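Local structure of endoglucanase E (Clostridium thermocellum, 2WAO) at residues Tyr158-Ile161 with Thr162-Leu166. The protein probably cleaves beta-1,4-glucans as an endoglucanase, while its family 2 carbohydrate esterase domain binds a cello-oligosaccharide and probably deacetylates plant cell-wall polysaccharides. Numbering follows the deposited sequence.
Sequences YAAI and TARNL. With FMT (formic acid), chain I.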
ATOM      1  N   TYR A 158      -2.257   7.914  -1.020  1.00  3.31           N
ATOM      2  CA  TYR A 158      -1.876   8.447  -2.355  1.00  3.28           C
ATOM      3  C   TYR A 158      -1.692   7.285  -3.325  1.00  3.15           C
ATOM      4  O   TYR A 158      -1.945   7.444  -4.538  1.00  5.03           O
ATOM      5  CB  TYR A 158      -0.595   9.276  -2.295  1.00  2.65           C
ATOM      6  CG  TYR A 158       0.642   8.452  -2.080  1.00  4.27           C
ATOM      7  CD1 TYR A 158       1.457   8.088  -3.168  1.00  6.25           C
ATOM      8  CD2 TYR A 158       0.991   7.991  -0.790  1.00  3.04           C
ATOM      9  CE1 TYR A 158       2.568   7.301  -2.993  1.00  6.39           C
ATOM     10  CE2 TYR A 158       2.126   7.188  -0.596  1.00  3.68           C
ATOM     11  CZ  TYR A 158       2.901   6.865  -1.702  1.00  6.35           C
ATOM     12  OH  TYR A 158       4.001   6.068  -1.589  1.00  8.15           O
ATOM     13  N   ALA A 159      -1.197   6.148  -2.827  1.00  2.67           N
ATOM     14  CA  ALA A 159      -0.942   4.991  -3.660  1.00  4.69           C
ATOM     15  C   ALA A 159      -2.244   4.405  -4.250  1.00  3.96           C
ATOM     16  O   ALA A 159      -2.345   4.138  -5.470  1.00  4.18           O
ATOM     17  CB  ALA A 159      -0.198   3.945  -2.859  1.00  3.24           C
ATOM     18  N   ALA A 160      -3.270   4.228  -3.398  1.00  3.74           N
ATOM     19  CA  ALA A 160      -4.532   3.650  -3.881  1.00  2.97           C
ATOM     20  C   ALA A 160      -5.248   4.606  -4.824  1.00  4.08           C
ATOM     21  O   ALA A 160      -5.856   4.200  -5.836  1.00  3.13           O
ATOM     22  CB  ALA A 160      -5.447   3.322  -2.719  1.00  2.59           C
ATOM     23  N   ILE A 161      -5.154   5.889  -4.509  1.00  3.82           N
ATOM     24  CA  ILE A 161      -5.868   6.876  -5.302  1.00  4.48           C
ATOM     25  C   ILE A 161      -5.186   6.954  -6.716  1.00  3.93           C
ATOM     26  O   ILE A 161      -5.879   7.001  -7.783  1.00  2.40           O
ATOM     27  CB  ILE A 161      -5.787   8.255  -4.609  1.00  5.28           C
ATOM     28  CG1 ILE A 161      -6.575   8.275  -3.275  1.00  4.06           C
ATOM     29  CG2 ILE A 161      -6.307   9.361  -5.596  1.00  4.20           C
ATOM     30  CD1 ILE A 161      -6.187   9.504  -2.401  1.00  5.86           C
ATOM     31  N   THR A 162      -3.845   6.931  -6.717  1.00  4.14           N
ATOM     32  CA  THR A 162      -3.039   6.947  -7.986  1.00  4.48           C
ATOM     33  C   THR A 162      -3.403   5.700  -8.838  1.00  4.65           C
ATOM     34  O   THR A 162      -3.629   5.797 -10.039  1.00  4.10           O
ATOM     35  CB  THR A 162      -1.514   6.985  -7.640  1.00  3.72           C
ATOM     36  OG1 THR A 162      -1.201   8.250  -7.021  1.00  3.56           O
ATOM     37  CG2 THR A 162      -0.630   6.846  -8.913  1.00  4.88           C
ATOM     38  N   ALA A 163      -3.481   4.537  -8.198  1.00  4.30           N
ATOM     39  CA  ALA A 163      -3.844   3.328  -8.918  1.00  5.56           C
ATOM     40  C   ALA A 163      -5.254   3.440  -9.523  1.00  6.58           C
ATOM     41  O   ALA A 163      -5.434   3.077 -10.690  1.00  6.24           O
ATOM     42  CB  ALA A 163      -3.691   2.067  -8.042  1.00  6.15           C
ATOM     43  N   ARG A 164      -6.223   3.958  -8.761  1.00  5.46           N
ATOM     44  CA  ARG A 164      -7.579   4.108  -9.309  1.00  7.09           C
ATOM     45  C   ARG A 164      -7.511   5.146 -10.444  1.00  7.73           C
ATOM     46  O   ARG A 164      -8.135   4.907 -11.490  1.00  9.39           O
ATOM     47  CB  ARG A 164      -8.595   4.520  -8.236  1.00  6.08           C
ATOM     48  CG  ARG A 164      -8.951   3.435  -7.299  1.00  6.43           C
ATOM     49  CD  ARG A 164     -10.150   3.819  -6.435  1.00  6.66           C
ATOM     50  NE  ARG A 164      -9.924   4.986  -5.581  1.00  7.76           N
ATOM     51  CZ  ARG A 164      -9.397   4.938  -4.351  1.00  6.90           C
ATOM     52  NH1 ARG A 164      -8.960   3.784  -3.824  1.00  5.83           N
ATOM     53  NH2 ARG A 164      -9.261   6.055  -3.668  1.00  6.69           N
ATOM     54  N   ASN A 165      -6.766   6.237 -10.278  1.00  7.55           N
ATOM     55  CA  ASN A 165      -6.645   7.281 -11.331  1.00  7.40           C
ATOM     56  C   ASN A 165      -6.171   6.645 -12.641  1.00  8.77           C
ATOM     57  O   ASN A 165      -6.649   7.008 -13.720  1.00  8.60           O
ATOM     58  CB  ASN A 165      -5.628   8.404 -10.987  1.00  8.65           C
ATOM     59  CG  ASN A 165      -6.123   9.403  -9.926  1.00 10.27           C
ATOM     60  OD1 ASN A 165      -5.307  10.157  -9.321  1.00 11.16           O
ATOM     61  ND2 ASN A 165      -7.415   9.411  -9.679  1.00 10.23           N
ATOM     62  N   LEU A 166      -5.240   5.686 -12.539  1.00  7.98           N
ATOM     63  CA  LEU A 166      -4.612   5.047 -13.709  1.00  8.62           C
ATOM     64  C   LEU A 166      -5.271   3.771 -14.200  1.00  8.61           C
ATOM     65  O   LEU A 166      -4.782   3.154 -15.161  1.00 10.42           O
ATOM     66  CB  LEU A 166      -3.127   4.756 -13.431  1.00  7.99           C
ATOM     67  CG  LEU A 166      -2.257   5.979 -13.105  1.00  8.31           C
ATOM     68  CD1 LEU A 166      -0.948   5.536 -12.463  1.00  7.26           C
ATOM     69  CD2 LEU A 166      -1.989   6.862 -14.301  1.00  9.46           C
TER
HETATM   70  C   FMT I1346     -10.169   8.481  -6.087  1.00 15.31           C
HETATM   71  O1  FMT I1346     -10.264   8.562  -4.837  1.00 12.30           O
HETATM   72  O2  FMT I1346     -10.540   7.513  -6.803  1.00 14.54           O
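Arg-164 lays its guanidinium group back along the helix, over the backbone turn formed by Ala-160 and Ile-161. One face of the group rests on Ala-160 O and Ile-161 CA, lying 3.7 and 3.8 Å from its plane, both displaced toward the rim. The chain bends at chi3 to make this return, bringing Arg-164 NH2 to 3.5 Å from Ile-161 CG1 while NH1 faces the methyl of Ala-160. In the guanidinium plane, a formic acid molecule, probably from the crystallisation liquor, meets the NE/NH2 edge in a bidentate pair: Arg-164 NE to formic acid O2 and Arg-164 NH2 to formic acid O1 are both 2.9 Å, with nearly linear N-H...O angles of 173° and 175°. Outside the turn, NH1 bonds to Tyr-155 O and the group makes a cation-pi contact with the Tyr-155 ring, contacts that together should restrict its rotation.

The other polar focus is Tyr-158 O, which accepts two hydrogen bonds from Thr-162. Thr-162 OG1 donates to Tyr-158 O at 2.7 Å, and Thr-162 N to the same oxygen at 2.9 Å, from opposite faces of the carbonyl plane. With OG1 anti to the carbonyl carbon (chi1 -67°), the hydroxyl folds back to the preceding turn. Asn-165 lies alongside Ile-161, pointing the same way; its OD1 sits 3.9 Å from Ile-161 CG2 and accepts its hydrogen bond from elsewhere, pairing with Thr-324 OG1.

Backbone i to i+4 bonds run from Thr-162 N through Asn-165 N, the regular ladder of an alpha-helix. Ile-161 and Thr-162 pack on Ala-320 of helix 313-331, while Ala-159 meets Phe-127 of strand 123-129, as expected of a helix flanking the parallel sheet in the alpha/beta SGNH (GDSL) hydrolase fold.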